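Local coordinates for protein folylpolyglutamate synthase/dihydrofolate synthase (Thermotoga maritima, PDB 1O5Z) that probably adds L-glutamate to dihydropteroate and to folylpolyglutamates at the expense of ATP, serving as both dihydrofolate synthase and folylpolyglutamate synthase, at residues V81-S86 and R95-E100; T54-G59 and A164-F169; V75-R80 and L288-K293. All coordinates share one frame; numbering follows the deposited sequence.

Contact 1: residues V81-S86 and R95-E100; sequences VGSYYS and RIRLNE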
# COMPACT_ATOMS: atom_id res chain seq x y z
N VAL A 81 -5.88 -16.52 -5.38
CA VAL A 81 -6.04 -15.09 -5.35
C VAL A 81 -4.90 -14.37 -6.07
O VAL A 81 -3.75 -14.58 -5.76
CB VAL A 81 -6.10 -14.60 -3.88
CG1 VAL A 81 -6.24 -13.07 -3.75
CG2 VAL A 81 -7.23 -15.29 -3.16
N GLY A 82 -5.24 -13.49 -7.02
CA GLY A 82 -4.28 -12.52 -7.52
C GLY A 82 -4.50 -11.23 -6.74
O GLY A 82 -5.61 -10.89 -6.38
N SER A 83 -3.44 -10.53 -6.41
CA SER A 83 -3.56 -9.27 -5.72
C SER A 83 -2.58 -8.29 -6.35
O SER A 83 -1.48 -8.63 -6.78
CB SER A 83 -3.35 -9.43 -4.20
OG SER A 83 -2.11 -10.05 -3.89
N TYR A 84 -3.07 -7.06 -6.44
CA TYR A 84 -2.44 -5.98 -7.22
C TYR A 84 -2.25 -4.74 -6.35
O TYR A 84 -3.22 -4.22 -5.86
CB TYR A 84 -3.26 -5.65 -8.46
CG TYR A 84 -2.57 -4.66 -9.31
CD1 TYR A 84 -1.28 -4.89 -9.75
CD2 TYR A 84 -3.15 -3.46 -9.63
CE1 TYR A 84 -0.61 -3.96 -10.53
CE2 TYR A 84 -2.49 -2.52 -10.39
CZ TYR A 84 -1.23 -2.77 -10.85
OH TYR A 84 -0.57 -1.80 -11.59
N TYR A 85 -0.98 -4.35 -6.16
CA TYR A 85 -0.65 -3.20 -5.34
C TYR A 85 0.17 -2.18 -6.09
O TYR A 85 0.73 -2.47 -7.13
CB TYR A 85 0.10 -3.62 -4.08
CG TYR A 85 -0.57 -4.72 -3.28
CD1 TYR A 85 -0.44 -6.05 -3.65
CD2 TYR A 85 -1.31 -4.43 -2.14
CE1 TYR A 85 -1.02 -7.06 -2.88
CE2 TYR A 85 -1.91 -5.44 -1.39
CZ TYR A 85 -1.76 -6.74 -1.77
OH TYR A 85 -2.35 -7.74 -1.03
N SER A 86 0.23 -0.99 -5.51
CA SER A 86 1.09 0.12 -5.97
C SER A 86 1.26 1.06 -4.79
O SER A 86 0.34 1.21 -4.00
CB SER A 86 0.50 0.92 -7.13
OG SER A 86 -0.84 1.33 -6.83
N ARG A 95 4.11 -5.67 -6.34
CA ARG A 95 2.93 -5.11 -6.99
C ARG A 95 1.98 -6.18 -7.47
O ARG A 95 0.83 -5.92 -7.60
CB ARG A 95 3.32 -4.22 -8.19
CG ARG A 95 4.06 -2.96 -7.83
CD ARG A 95 4.70 -2.30 -8.98
NE ARG A 95 5.41 -1.11 -8.56
CZ ARG A 95 4.92 0.14 -8.62
NH1 ARG A 95 5.67 1.15 -8.19
NH2 ARG A 95 3.70 0.40 -9.14
N ILE A 96 2.51 -7.38 -7.75
CA ILE A 96 1.71 -8.47 -8.35
C ILE A 96 1.99 -9.79 -7.63
O ILE A 96 3.11 -10.24 -7.56
CB ILE A 96 2.07 -8.62 -9.84
CG1 ILE A 96 1.97 -7.26 -10.55
CG2 ILE A 96 1.16 -9.60 -10.50
CD1 ILE A 96 2.41 -7.33 -11.98
N ARG A 97 0.93 -10.39 -7.11
CA ARG A 97 1.04 -11.53 -6.25
C ARG A 97 0.03 -12.58 -6.61
O ARG A 97 -1.02 -12.29 -7.15
CB ARG A 97 0.85 -11.11 -4.80
CG ARG A 97 1.57 -9.90 -4.48
CD ARG A 97 1.64 -9.63 -3.01
NE ARG A 97 2.17 -8.29 -2.79
CZ ARG A 97 2.19 -7.67 -1.63
NH1 ARG A 97 1.73 -8.26 -0.53
NH2 ARG A 97 2.72 -6.45 -1.58
N LEU A 98 0.44 -13.81 -6.37
CA LEU A 98 -0.39 -15.00 -6.46
C LEU A 98 -0.34 -15.63 -5.07
O LEU A 98 0.73 -16.02 -4.58
CB LEU A 98 0.16 -15.97 -7.49
CG LEU A 98 -0.57 -17.30 -7.71
CD1 LEU A 98 -1.99 -17.09 -8.17
CD2 LEU A 98 0.25 -18.07 -8.74
N ASN A 99 -1.50 -15.66 -4.45
CA ASN A 99 -1.66 -16.22 -3.14
C ASN A 99 -0.67 -15.53 -2.23
O ASN A 99 -0.07 -16.13 -1.38
CB ASN A 99 -1.48 -17.73 -3.22
CG ASN A 99 -2.57 -18.39 -4.09
OD1 ASN A 99 -3.66 -17.85 -4.19
ND2 ASN A 99 -2.30 -19.58 -4.64
N GLU A 100 -0.52 -14.23 -2.47
CA GLU A 100 0.31 -13.35 -1.66
C GLU A 100 1.81 -13.65 -1.73
O GLU A 100 2.58 -13.21 -0.91
CB GLU A 100 -0.26 -13.29 -0.24
CG GLU A 100 -1.47 -12.35 -0.15
CD GLU A 100 -1.11 -10.93 -0.46
OE1 GLU A 100 -0.04 -10.45 0.03
OE2 GLU A 100 -1.88 -10.27 -1.16
O HOH W 1 -2.48 -12.77 -3.99
O HOH W 2 1.49 -1.41 -9.56

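Contact 2: residues T54-G59 and A164-F169; sequences TIHIGG and ATNVVF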
# COMPACT_ATOMS: atom_id res chain seq x y z
N THR A 54 -13.50 -10.14 -9.07
CA THR A 54 -12.62 -9.04 -8.77
C THR A 54 -13.15 -8.31 -7.56
O THR A 54 -14.37 -8.31 -7.30
CB THR A 54 -12.55 -8.23 -10.08
OG1 THR A 54 -11.19 -8.29 -10.61
CG2 THR A 54 -12.86 -6.86 -9.93
N ILE A 55 -12.23 -7.76 -6.75
CA ILE A 55 -12.60 -6.86 -5.64
C ILE A 55 -11.74 -5.64 -5.78
O ILE A 55 -10.57 -5.73 -6.08
CB ILE A 55 -12.40 -7.52 -4.27
CG1 ILE A 55 -13.36 -8.69 -4.14
CG2 ILE A 55 -12.62 -6.52 -3.12
CD1 ILE A 55 -12.99 -9.60 -2.96
N HIS A 56 -12.37 -4.48 -5.62
CA HIS A 56 -11.75 -3.24 -6.03
C HIS A 56 -11.67 -2.29 -4.86
O HIS A 56 -12.70 -1.96 -4.31
CB HIS A 56 -12.53 -2.59 -7.17
CG HIS A 56 -11.72 -1.60 -7.93
ND1 HIS A 56 -12.29 -0.69 -8.80
CD2 HIS A 56 -10.39 -1.38 -7.98
CE1 HIS A 56 -11.33 0.05 -9.34
NE2 HIS A 56 -10.17 -0.33 -8.84
N ILE A 57 -10.45 -1.87 -4.50
CA ILE A 57 -10.21 -1.10 -3.28
C ILE A 57 -9.47 0.21 -3.50
O ILE A 57 -8.29 0.22 -3.82
CB ILE A 57 -9.48 -1.96 -2.21
CG1 ILE A 57 -10.33 -3.21 -1.87
CG2 ILE A 57 -9.27 -1.16 -0.91
CD1 ILE A 57 -9.59 -4.32 -1.73
N GLY A 58 -10.17 1.31 -3.24
CA GLY A 58 -9.59 2.64 -3.28
C GLY A 58 -9.67 3.38 -1.96
O GLY A 58 -10.06 2.84 -0.93
N GLY A 59 -9.30 4.63 -1.99
CA GLY A 59 -9.31 5.44 -0.81
C GLY A 59 -7.97 6.12 -0.65
O GLY A 59 -6.96 5.64 -1.11
N ALA A 164 -6.28 2.96 -13.95
CA ALA A 164 -6.14 1.81 -14.81
C ALA A 164 -6.87 0.58 -14.31
O ALA A 164 -7.34 -0.22 -15.11
CB ALA A 164 -4.65 1.49 -15.00
N THR A 165 -6.97 0.40 -13.00
CA THR A 165 -7.69 -0.72 -12.42
C THR A 165 -9.20 -0.65 -12.60
O THR A 165 -9.90 -1.64 -12.34
CB THR A 165 -7.44 -0.84 -10.87
OG1 THR A 165 -7.84 0.36 -10.21
CG2 THR A 165 -5.96 -1.01 -10.50
N ASN A 166 -9.72 0.52 -12.96
CA ASN A 166 -11.18 0.75 -12.96
C ASN A 166 -11.92 0.20 -14.19
O ASN A 166 -13.07 0.55 -14.45
CB ASN A 166 -11.45 2.25 -12.82
CG ASN A 166 -12.84 2.52 -12.37
OD1 ASN A 166 -13.39 1.76 -11.54
ND2 ASN A 166 -13.46 3.56 -12.94
N VAL A 167 -11.23 -0.65 -14.95
CA VAL A 167 -11.82 -1.38 -16.04
C VAL A 167 -12.62 -2.59 -15.55
O VAL A 167 -13.28 -3.26 -16.33
CB VAL A 167 -10.73 -1.80 -17.04
CG1 VAL A 167 -10.11 -0.55 -17.65
CG2 VAL A 167 -9.66 -2.65 -16.42
N VAL A 168 -12.52 -2.88 -14.25
CA VAL A 168 -13.16 -4.08 -13.70
C VAL A 168 -14.62 -3.81 -13.38
O VAL A 168 -15.04 -2.66 -13.26
CB VAL A 168 -12.47 -4.59 -12.39
CG1 VAL A 168 -11.02 -4.87 -12.63
CG2 VAL A 168 -12.64 -3.62 -11.21
N PHE A 169 -15.37 -4.91 -13.27
CA PHE A 169 -16.68 -4.95 -12.61
C PHE A 169 -16.61 -5.93 -11.41
O PHE A 169 -16.68 -7.14 -11.58
CB PHE A 169 -17.73 -5.38 -13.61
CG PHE A 169 -18.97 -4.64 -13.49
CD1 PHE A 169 -19.14 -3.46 -14.22
CD2 PHE A 169 -19.98 -5.09 -12.62
CE1 PHE A 169 -20.31 -2.72 -14.11
CE2 PHE A 169 -21.20 -4.38 -12.50
CZ PHE A 169 -21.38 -3.19 -13.24
O HOH W 3 -16.24 -9.56 -10.13

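Contact 3: residues V75-R80 and L288-K293; sequences VSQGYR and LPLSEK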
# COMPACT_ATOMS: atom_id res chain seq x y z
N VAL A 75 -6.98 -15.94 0.60
CA VAL A 75 -5.90 -16.94 0.46
C VAL A 75 -5.99 -18.02 1.57
O VAL A 75 -5.88 -19.18 1.27
CB VAL A 75 -4.51 -16.30 0.42
CG1 VAL A 75 -3.38 -17.36 0.66
CG2 VAL A 75 -4.32 -15.61 -0.93
N SER A 76 -6.24 -17.61 2.82
CA SER A 76 -6.44 -18.57 3.90
C SER A 76 -7.64 -19.43 3.64
O SER A 76 -7.61 -20.57 4.04
CB SER A 76 -6.65 -17.94 5.28
OG SER A 76 -5.68 -16.97 5.51
N GLN A 77 -8.70 -18.88 3.01
CA GLN A 77 -9.91 -19.66 2.78
C GLN A 77 -9.69 -20.66 1.68
O GLN A 77 -10.49 -21.59 1.48
CB GLN A 77 -11.09 -18.76 2.45
CG GLN A 77 -12.40 -19.50 2.29
CD GLN A 77 -12.77 -20.32 3.50
OE1 GLN A 77 -12.66 -19.85 4.64
NE2 GLN A 77 -13.25 -21.55 3.28
N GLY A 78 -8.56 -20.52 1.00
CA GLY A 78 -8.16 -21.47 -0.02
C GLY A 78 -8.54 -21.04 -1.41
O GLY A 78 -8.41 -21.84 -2.33
N TYR A 79 -9.01 -19.82 -1.60
CA TYR A 79 -9.14 -19.28 -2.96
C TYR A 79 -7.76 -19.06 -3.63
O TYR A 79 -6.78 -18.69 -2.97
CB TYR A 79 -9.91 -17.93 -2.99
CG TYR A 79 -11.36 -18.03 -2.58
CD1 TYR A 79 -11.73 -17.73 -1.29
CD2 TYR A 79 -12.36 -18.42 -3.47
CE1 TYR A 79 -13.04 -17.79 -0.87
CE2 TYR A 79 -13.70 -18.52 -3.05
CZ TYR A 79 -14.01 -18.19 -1.73
OH TYR A 79 -15.28 -18.22 -1.22
N ARG A 80 -7.73 -19.22 -4.94
CA ARG A 80 -6.58 -18.82 -5.71
C ARG A 80 -6.76 -17.33 -5.98
O ARG A 80 -7.66 -16.94 -6.75
CB ARG A 80 -6.48 -19.62 -6.99
CG ARG A 80 -5.18 -19.45 -7.73
CD ARG A 80 -4.95 -20.47 -8.84
NE ARG A 80 -3.65 -21.07 -8.57
CZ ARG A 80 -2.59 -21.06 -9.35
NH1 ARG A 80 -2.61 -20.55 -10.56
NH2 ARG A 80 -1.48 -21.60 -8.93
N LEU A 288 -19.05 -13.93 -0.83
CA LEU A 288 -18.21 -15.10 -0.94
C LEU A 288 -18.24 -15.92 0.33
O LEU A 288 -18.27 -15.39 1.40
CB LEU A 288 -16.79 -14.72 -1.24
CG LEU A 288 -16.57 -14.09 -2.60
CD1 LEU A 288 -15.18 -13.34 -2.66
CD2 LEU A 288 -16.72 -15.09 -3.71
N PRO A 289 -18.27 -17.24 0.23
CA PRO A 289 -18.18 -18.04 1.40
C PRO A 289 -16.79 -17.94 2.08
O PRO A 289 -15.72 -18.02 1.44
CB PRO A 289 -18.47 -19.44 0.88
CG PRO A 289 -18.10 -19.39 -0.53
CD PRO A 289 -18.44 -18.05 -0.99
N LEU A 290 -16.83 -17.75 3.40
CA LEU A 290 -15.64 -17.51 4.19
C LEU A 290 -15.79 -18.12 5.55
O LEU A 290 -16.86 -18.01 6.12
CB LEU A 290 -15.47 -16.01 4.43
CG LEU A 290 -14.12 -15.48 4.10
CD1 LEU A 290 -13.92 -15.60 2.57
CD2 LEU A 290 -14.09 -14.05 4.55
N SER A 291 -14.71 -18.70 6.07
CA SER A 291 -14.73 -19.27 7.39
C SER A 291 -14.20 -18.22 8.30
O SER A 291 -13.42 -17.37 7.89
CB SER A 291 -13.87 -20.55 7.49
OG SER A 291 -12.51 -20.35 7.12
N GLU A 292 -14.61 -18.31 9.56
CA GLU A 292 -14.04 -17.52 10.62
C GLU A 292 -12.56 -17.83 10.80
O GLU A 292 -11.77 -16.95 11.11
CB GLU A 292 -14.78 -17.77 11.94
CG GLU A 292 -14.29 -16.90 13.06
CD GLU A 292 -15.05 -17.10 14.34
OE1 GLU A 292 -16.23 -17.44 14.24
OE2 GLU A 292 -14.46 -16.92 15.43
N LYS A 293 -12.18 -19.09 10.60
CA LYS A 293 -10.76 -19.46 10.65
C LYS A 293 -9.90 -18.64 9.68
O LYS A 293 -8.84 -18.16 10.08
CB LYS A 293 -10.57 -20.95 10.36
CG LYS A 293 -9.12 -21.45 10.50
CD LYS A 293 -8.96 -22.90 10.01
CE LYS A 293 -7.71 -23.58 10.65
NZ LYS A 293 -6.48 -23.46 9.78

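Contact 1: residues V81-S86 and R95-E100
Y85 turns its CG away from its own carbonyl carbon (chi1 -52°) and R97 does likewise (chi1 -44°), which sets the phenol ring and the guanidinium on the same side of the hairpin; E100, bent at chi2 (-63°), folds back to meet both. The R97 guanidinium lies over one face of the Y85 ring, off-centre, as a cation-pi stack with CZ 4.0 Å from the ring centroid. R97 NE also bonds to E94 O. At the ring's edge, Y85 OH donates to E100 OE2 at 2.6 Å, while S83 OG donates to the same oxygen at 2.7 Å from the opposite face of the carboxylate; Y85 OH has a second partner in N68 ND2 of helix 63-77. The other oxygen, E100 OE1, uses its syn lone pair to take R97 NH1 at 2.9 Å in a salt bridge. The backbone carrying them is a beta hairpin, strands 81-84 and 96-98, in the large mixed sheet, where 81-84 also runs parallel to 151-155; S83 and R97 form the hydrogen-bonded pair, G82-L98 and Y84-I96 the non-hydrogen-bonded ones. Beyond L98, N99 continues the pattern, its side-chain OD1 standing in for a backbone carbonyl as acceptor from V81 N at 2.8 Å, while its backbone N donates to V81 O. On the other face, Y84 meets I96 CG1 at its ring edge and its hydroxyl bonds to T137. Water 1 joins V81 O, S83 OG and E100 N. With two hydroxyls and an arginine on its oxygens, the E100 carboxylate is probably held ionised and should steady the guanidinium on the ring.

Contact 2: residues T54-G59 and A164-F169
T165 OG1 is held by two groups: H56 NE2 donates to it at 2.8 Å (N-H...O 151°), and D163 OD2, two residues back along the chain, bonds to it as well. The oxygen lies near the ring's edge, 16° out of the imidazole plane. With the T165 hydroxyl probably turned to the D163 carboxylate, H56 NE2 would supply the proton of this bond. H56 CG stands anti to the backbone N (chi1 -160°), a setting that swings the ring out from strand 53-58 to the loop. N166 OD1 comes to the same ring in its plane, 3.5 Å from H56 CE1; its polar partner is K202 NZ. V168 covers one face of the imidazole, its CG2 making a CH-pi contact 4.1 Å from the ring centroid. That valine also wedges against T54, where T54 CG2 and V168 CB are only 3.4 Å apart, tighter than ordinary carbon packing. T54 OG1, buried here, has no polar partner in the model. Water 3 bridges the backbones, accepting from T54 N and donating to F169 O. Strand 53-58 is a parallel strand of the large sheet of the Mur ligase middle domain, of the P-loop NTPase type, and runs into the P-loop that leads to helix 63-77. Segment 164-169 belongs to the connection between strands 151-155 and 173-175, the neighbours of 53-58, with V168 also packed on L154 and on F141 of helix 132-146.

Contact 3: residues V75-R80 and L288-K293
Q77 OE1 receives two donors from S291: the hydroxyl OG at 2.5 Å, lying in the plane of the amide carbonyl, and the backbone N at 2.8 Å, coming from well above that plane. The two bonds fix the amide oxygen toward S291. Next to it, Y79 OH donates to P289 O at 2.7 Å, placed in the carbonyl plane on a lone pair, and the oxygen sits at the edge of the phenol ring. The hydroxyl end is also pressed close to the proline ring, with P289 CG a tight 3.1 Å from Y79 OH. L288 CB reaches the hydroxyl end too, 3.8 Å from Y79 OH. L290 CD1 packs against both side chains, 4.2 Å from Y79 CE1 at the ring's edge and from Q77 CG.

The glutamine reaches across because its CG is anti to the backbone N (chi1 -176°) and the chain then bends at chi2 (56°), turning the amide to the serine. Both segments are helix ends. Helix 63-77 closes in a Schellman motif, with G78 at positive phi (96°) and G78 N bonded to V75 O at 3.0 Å; the chain then turns out and brings Y79 to the second segment. S291 is the N-cap of helix 292-301, and its OG accepts from A294 N while donating to Q77 OE1, so one hydroxyl serves both the cap and the crossing.

Further out, L74 of helix 63-77 packs under Y79, L288 and L290, and I73 touches L290. A294, in the first turn of helix 292-301, lies against S76 and Q77. Next along the chain from Y79, R80 N bonds to D150 OD2, and R80 pairs by backbone with D150 and I151, leading the chain into strand 81-84.

Overall arrangement
All three contacts gather around the large mixed sheet and helix 63-77. Contacts 1 and 2 have centres about 13 Å apart and touch, Y84 CE2 packing on T165 CG2 at 3.8 Å. Contacts 1 and 3, centres about 16 Å apart, meet where helix 63-77 gives way to strand 81-84: V75 CG2 comes 3.6 Å from V81 CB. Contacts 2 and 3 do not touch, but strand 53-58 of contact 2 leads into the P-loop, which probably binds the nucleotide phosphates here as in other P-loop enzymes, and helix 63-77 runs from it to contact 3. Within contact 1, S86 OG bonds to an unidentified ligand, probably from the crystallisation liquor, which may mark a pocket.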